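Local coordinates for ASCH domain-containing protein (Pyrococcus horikoshii, PDB 2Z0T) that is of unknown function but carries an ASCH domain of the PUA-like clan and probably binds RNA, at residues R25-D38 / V49-K61. Residues are numbered along the deposited sequence; the frame is centred on the assembly and turned at random.
Sequences RLYDEKRRQIKPGD and VKVKGIRVYSSFK
Val-56 lays both methyls on one face of the Tyr-27 ring. Its CG2 stands over the middle, 3.7 Å from the centroid, in a CH-pi contact, while CG1 touches CD2 of Tyr-27 at 3.5 Å. With CG anti to the backbone N (chi1 -175°), Tyr-27 swings its ring over the strand. A serine here has no ring, so both Val-56 methyls would probably lose their cover and a gap would be likely to open over the strand.

The buried, close-packed part lies elsewhere. Earlier in the strand, Ile-34 CG2 touches both CG2 of Val-51 and CD1 of Ile-54, branched side chains that suit a strand face turned toward the loop; Trp-3 and Met-5 also touch Ile-34. Beyond strand 47-57, Phe-60 brings CZ to within 3.9 Å of Leu-26 CD2, tying the start of helix 60-67 to strand 22-26.

Lys-35, Pro-36, Gly-37 and the water-linked Lys-50 form the solvent side, and Val-56 is exposed too. Pro-36 rests its ring on Gly-53 and Ile-54. Gly-37 takes the positive phi of a type II turn, where a side chain would jam against Pro-36 O. Gly-37 N gives a nearly straight bond to Val-51 O (2.9 Å, 164°), and Val-51 N returns one to the buried Asp-38 O. Lys-50, bent at chi2 and chi3, carries NZ to 3.0 Å from Gly-37 O, above the carbonyl plane, and a water bridges the same two atoms. Asp-38 turns its carboxylate back to Lys-35 N, Trp-3 and Met-1.

The whole is a loop folded over a long, bulged strand of the mixed sheet, as fits the PUA-like fold of ASCH domains.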
loop_
_atom_site.group_PDB
_atom_site.type_symbol
_atom_site.label_atom_id
_atom_site.label_comp_id
_atom_site.label_asym_id
_atom_site.label_seq_id
_atom_site.Cartn_x
_atom_site.Cartn_y
_atom_site.Cartn_z
ATOM N N ARG A 25 -1.617 3.305 0.112
ATOM C CA ARG A 25 -2.792 3.709 0.874
ATOM C C ARG A 25 -2.930 5.222 0.813
ATOM O O ARG A 25 -2.015 5.920 0.377
ATOM C CB ARG A 25 -2.621 3.325 2.347
ATOM C CG ARG A 25 -2.564 1.846 2.617
ATOM C CD ARG A 25 -3.950 1.277 2.801
ATOM N NE ARG A 25 -3.920 -0.174 2.698
ATOM C CZ ARG A 25 -4.799 -0.984 3.273
ATOM N NH1 ARG A 25 -5.787 -0.488 4.007
ATOM N NH2 ARG A 25 -4.680 -2.294 3.111
ATOM N N LEU A 26 -4.079 5.726 1.247
ATOM C CA LEU A 26 -4.266 7.165 1.315
ATOM C C LEU A 26 -3.435 7.544 2.532
ATOM O O LEU A 26 -3.428 6.817 3.528
ATOM C CB LEU A 26 -5.726 7.527 1.588
ATOM C CG LEU A 26 -6.688 7.567 0.403
ATOM C CD1 LEU A 26 -8.103 7.807 0.907
ATOM C CD2 LEU A 26 -6.262 8.670 -0.557
ATOM N N TYR A 27 -2.724 8.661 2.451
ATOM C CA TYR A 27 -1.916 9.120 3.572
ATOM C C TYR A 27 -2.888 9.852 4.496
ATOM O O TYR A 27 -2.773 11.056 4.713
ATOM C CB TYR A 27 -0.821 10.062 3.057
ATOM C CG TYR A 27 0.173 10.534 4.096
ATOM C CD1 TYR A 27 0.781 9.638 4.978
ATOM C CD2 TYR A 27 0.549 11.877 4.160
ATOM C CE1 TYR A 27 1.742 10.070 5.896
ATOM C CE2 TYR A 27 1.508 12.317 5.071
ATOM C CZ TYR A 27 2.099 11.407 5.934
ATOM O OH TYR A 27 3.045 11.840 6.831
ATOM N N ASP A 28 -3.856 9.104 5.022
ATOM C CA ASP A 28 -4.877 9.663 5.902
ATOM C C ASP A 28 -4.470 9.682 7.372
ATOM O O ASP A 28 -3.337 9.351 7.722
ATOM C CB ASP A 28 -6.195 8.898 5.735
ATOM C CG ASP A 28 -6.020 7.396 5.853
ATOM O OD1 ASP A 28 -5.169 6.954 6.650
ATOM O OD2 ASP A 28 -6.744 6.654 5.154
ATOM N N GLU A 29 -5.403 10.076 8.235
ATOM C CA GLU A 29 -5.125 10.161 9.665
ATOM C C GLU A 29 -4.557 8.870 10.253
ATOM O O GLU A 29 -3.610 8.899 11.044
ATOM C CB GLU A 29 -6.395 10.563 10.425
ATOM C CG GLU A 29 -6.985 11.897 9.975
ATOM C CD GLU A 29 -7.987 11.759 8.837
ATOM O OE1 GLU A 29 -7.911 10.774 8.070
ATOM O OE2 GLU A 29 -8.852 12.654 8.703
ATOM N N LYS A 30 -5.129 7.739 9.858
ATOM C CA LYS A 30 -4.677 6.449 10.361
ATOM C C LYS A 30 -3.263 6.119 9.900
ATOM O O LYS A 30 -2.436 5.655 10.681
ATOM C CB LYS A 30 -5.640 5.350 9.904
ATOM C CG LYS A 30 -5.252 3.950 10.343
ATOM C CD LYS A 30 -6.309 2.942 9.918
ATOM C CE LYS A 30 -5.978 1.540 10.405
ATOM N NZ LYS A 30 -7.069 0.588 10.065
ATOM N N ARG A 31 -2.983 6.369 8.627
ATOM C CA ARG A 31 -1.667 6.076 8.070
ATOM C C ARG A 31 -0.575 7.059 8.504
ATOM O O ARG A 31 0.607 6.726 8.470
ATOM C CB ARG A 31 -1.758 6.041 6.539
ATOM C CG ARG A 31 -1.772 4.641 5.924
ATOM C CD ARG A 31 -2.843 3.724 6.509
ATOM N NE ARG A 31 -4.201 4.231 6.333
ATOM C CZ ARG A 31 -5.296 3.482 6.446
ATOM N NH1 ARG A 31 -5.196 2.190 6.730
ATOM N NH2 ARG A 31 -6.494 4.023 6.281
ATOM N N ARG A 32 -0.973 8.259 8.922
ATOM C CA ARG A 32 -0.017 9.287 9.334
ATOM C C ARG A 32 0.684 9.040 10.666
ATOM O O ARG A 32 1.406 9.901 11.163
ATOM C CB ARG A 32 -0.710 10.654 9.358
ATOM C CG ARG A 32 -1.078 11.140 7.964
ATOM C CD ARG A 32 -1.843 12.448 7.963
ATOM N NE ARG A 32 -2.059 12.911 6.595
ATOM C CZ ARG A 32 -2.553 14.101 6.270
ATOM N NH1 ARG A 32 -2.891 14.965 7.218
ATOM N NH2 ARG A 32 -2.692 14.431 4.994
ATOM N N GLN A 33 0.490 7.863 11.242
ATOM C CA GLN A 33 1.129 7.560 12.514
ATOM C C GLN A 33 2.020 6.335 12.411
ATOM O O GLN A 33 2.505 5.821 13.418
ATOM C CB GLN A 33 0.066 7.365 13.594
ATOM C CG GLN A 33 -1.005 6.354 13.257
ATOM C CD GLN A 33 -2.213 6.471 14.171
ATOM O OE1 GLN A 33 -2.084 6.478 15.395
ATOM N NE2 GLN A 33 -3.396 6.559 13.577
ATOM N N ILE A 34 2.245 5.886 11.182
ATOM C CA ILE A 34 3.069 4.709 10.924
ATOM C C ILE A 34 4.509 5.089 10.599
ATOM O O ILE A 34 4.759 6.055 9.879
ATOM C CB ILE A 34 2.492 3.898 9.745
ATOM C CG1 ILE A 34 1.045 3.504 10.052
ATOM C CG2 ILE A 34 3.357 2.668 9.479
ATOM C CD1 ILE A 34 0.375 2.714 8.932
ATOM N N LYS A 35 5.458 4.329 11.135
ATOM C CA LYS A 35 6.865 4.598 10.877
ATOM C C LYS A 35 7.633 3.288 10.749
ATOM O O LYS A 35 7.182 2.251 11.236
ATOM C CB LYS A 35 7.460 5.442 12.008
ATOM C CG LYS A 35 7.441 4.776 13.382
ATOM C CD LYS A 35 7.973 5.726 14.447
ATOM C CE LYS A 35 7.956 5.090 15.825
ATOM N NZ LYS A 35 6.578 4.695 16.227
ATOM N N PRO A 36 8.794 3.314 10.072
ATOM C CA PRO A 36 9.586 2.094 9.917
ATOM C C PRO A 36 9.827 1.482 11.295
ATOM O O PRO A 36 10.117 2.196 12.257
ATOM C CB PRO A 36 10.869 2.601 9.258
ATOM C CG PRO A 36 10.368 3.710 8.396
ATOM C CD PRO A 36 9.408 4.433 9.332
ATOM N N GLY A 37 9.688 0.165 11.389
ATOM C CA GLY A 37 9.870 -0.506 12.665
ATOM C C GLY A 37 8.533 -0.999 13.190
ATOM O O GLY A 37 8.475 -1.917 14.010
ATOM N N ASP A 38 7.451 -0.379 12.723
ATOM C CA ASP A 38 6.105 -0.772 13.136
ATOM C C ASP A 38 5.706 -2.064 12.444
ATOM O O ASP A 38 6.355 -2.502 11.497
ATOM C CB ASP A 38 5.075 0.301 12.763
ATOM C CG ASP A 38 5.181 1.543 13.612
ATOM O OD1 ASP A 38 5.935 1.532 14.607
ATOM O OD2 ASP A 38 4.494 2.536 13.281
ATOM N N VAL A 49 3.175 -8.024 8.579
ATOM C CA VAL A 49 4.352 -7.510 7.892
ATOM C C VAL A 49 5.075 -6.470 8.727
ATOM O O VAL A 49 4.489 -5.848 9.611
ATOM C CB VAL A 49 3.985 -6.857 6.533
ATOM C CG1 VAL A 49 3.308 -7.877 5.626
ATOM C CG2 VAL A 49 3.079 -5.648 6.762
ATOM N N LYS A 50 6.360 -6.302 8.439
ATOM C CA LYS A 50 7.181 -5.309 9.117
ATOM C C LYS A 50 7.257 -4.109 8.178
ATOM O O LYS A 50 7.377 -4.283 6.966
ATOM C CB LYS A 50 8.591 -5.854 9.359
ATOM C CG LYS A 50 9.605 -4.796 9.781
ATOM C CD LYS A 50 9.335 -4.235 11.177
ATOM C CE LYS A 50 9.719 -5.235 12.258
ATOM N NZ LYS A 50 9.676 -4.623 13.616
ATOM N N VAL A 51 7.157 -2.904 8.732
ATOM C CA VAL A 51 7.242 -1.683 7.930
ATOM C C VAL A 51 8.717 -1.325 7.806
ATOM O O VAL A 51 9.389 -1.080 8.813
ATOM C CB VAL A 51 6.498 -0.509 8.601
ATOM C CG1 VAL A 51 6.679 0.770 7.774
ATOM C CG2 VAL A 51 5.019 -0.840 8.735
ATOM N N LYS A 52 9.217 -1.305 6.573
ATOM C CA LYS A 52 10.621 -1.001 6.318
ATOM C C LYS A 52 10.848 0.417 5.806
ATOM O O LYS A 52 11.960 0.938 5.898
ATOM C CB LYS A 52 11.194 -1.994 5.302
ATOM C CG LYS A 52 10.891 -3.460 5.602
ATOM C CD LYS A 52 11.466 -3.914 6.928
ATOM C CE LYS A 52 12.982 -3.922 6.914
ATOM N NZ LYS A 52 13.537 -4.501 8.175
ATOM N N GLY A 53 9.801 1.038 5.264
ATOM C CA GLY A 53 9.940 2.387 4.743
ATOM C C GLY A 53 8.612 3.079 4.503
ATOM O O GLY A 53 7.583 2.421 4.336
ATOM N N ILE A 54 8.644 4.409 4.492
ATOM C CA ILE A 54 7.455 5.230 4.270
ATOM C C ILE A 54 7.800 6.359 3.298
ATOM O O ILE A 54 8.679 7.176 3.578
ATOM C CB ILE A 54 6.945 5.865 5.603
ATOM C CG1 ILE A 54 6.428 4.778 6.554
ATOM C CG2 ILE A 54 5.855 6.894 5.315
ATOM C CD1 ILE A 54 5.137 4.119 6.103
ATOM N N ARG A 55 7.110 6.395 2.160
ATOM C CA ARG A 55 7.330 7.436 1.152
ATOM C C ARG A 55 5.977 8.015 0.740
ATOM O O ARG A 55 5.081 7.285 0.320
ATOM C CB ARG A 55 8.080 6.852 -0.052
ATOM C CG ARG A 55 9.478 6.356 0.315
ATOM C CD ARG A 55 10.218 5.762 -0.871
ATOM N NE ARG A 55 9.779 4.408 -1.204
ATOM C CZ ARG A 55 10.103 3.313 -0.519
ATOM N NH1 ARG A 55 10.880 3.393 0.557
ATOM N NH2 ARG A 55 9.662 2.129 -0.927
ATOM N N VAL A 56 5.834 9.330 0.866
ATOM C CA VAL A 56 4.574 9.996 0.562
ATOM C C VAL A 56 4.573 10.768 -0.755
ATOM O O VAL A 56 5.534 11.467 -1.088
ATOM C CB VAL A 56 4.180 10.937 1.718
ATOM C CG1 VAL A 56 2.791 11.525 1.475
ATOM C CG2 VAL A 56 4.206 10.174 3.031
ATOM N N TYR A 57 3.469 10.635 -1.487
ATOM C CA TYR A 57 3.289 11.273 -2.787
ATOM C C TYR A 57 2.000 12.088 -2.823
ATOM O O TYR A 57 1.166 11.991 -1.926
ATOM C CB TYR A 57 3.249 10.196 -3.873
ATOM C CG TYR A 57 4.500 9.345 -3.920
ATOM C CD1 TYR A 57 5.621 9.757 -4.640
ATOM C CD2 TYR A 57 4.577 8.147 -3.209
ATOM C CE1 TYR A 57 6.790 8.995 -4.650
ATOM C CE2 TYR A 57 5.739 7.379 -3.211
ATOM C CZ TYR A 57 6.840 7.810 -3.934
ATOM O OH TYR A 57 7.991 7.058 -3.933
ATOM N N SER A 58 1.838 12.899 -3.865
ATOM C CA SER A 58 0.640 13.714 -3.991
ATOM C C SER A 58 -0.485 12.935 -4.670
ATOM O O SER A 58 -1.647 13.328 -4.592
ATOM C CB SER A 58 0.942 14.980 -4.800
ATOM O OG SER A 58 1.218 14.654 -6.150
ATOM N N SER A 59 -0.143 11.830 -5.331
ATOM C CA SER A 59 -1.148 11.034 -6.032
ATOM C C SER A 59 -0.742 9.580 -6.228
ATOM O O SER A 59 0.431 9.222 -6.095
ATOM C CB SER A 59 -1.431 11.648 -7.407
ATOM O OG SER A 59 -0.323 11.471 -8.275
ATOM N N PHE A 60 -1.722 8.743 -6.558
ATOM C CA PHE A 60 -1.463 7.333 -6.801
ATOM C C PHE A 60 -0.631 7.181 -8.068
ATOM O O PHE A 60 0.228 6.310 -8.156
ATOM C CB PHE A 60 -2.785 6.569 -6.935
ATOM C CG PHE A 60 -3.509 6.391 -5.627
ATOM C CD1 PHE A 60 -2.952 5.612 -4.615
ATOM C CD2 PHE A 60 -4.726 7.022 -5.395
ATOM C CE1 PHE A 60 -3.598 5.467 -3.385
ATOM C CE2 PHE A 60 -5.380 6.886 -4.169
ATOM C CZ PHE A 60 -4.813 6.106 -3.162
ATOM N N LYS A 61 -0.891 8.039 -9.049
ATOM C CA LYS A 61 -0.147 8.008 -10.303
ATOM C C LYS A 61 1.350 8.191 -10.035
ATOM O O LYS A 61 2.170 7.391 -10.485
ATOM C CB LYS A 61 -0.654 9.114 -11.234
ATOM C CG LYS A 61 0.103 9.248 -12.552
ATOM C CD LYS A 61 -0.532 10.323 -13.424
ATOM C CE LYS A 61 0.253 10.557 -14.708
ATOM N NZ LYS A 61 1.595 11.153 -14.446
HETATM O O HOH W 1 10.958 -2.803 15.076
#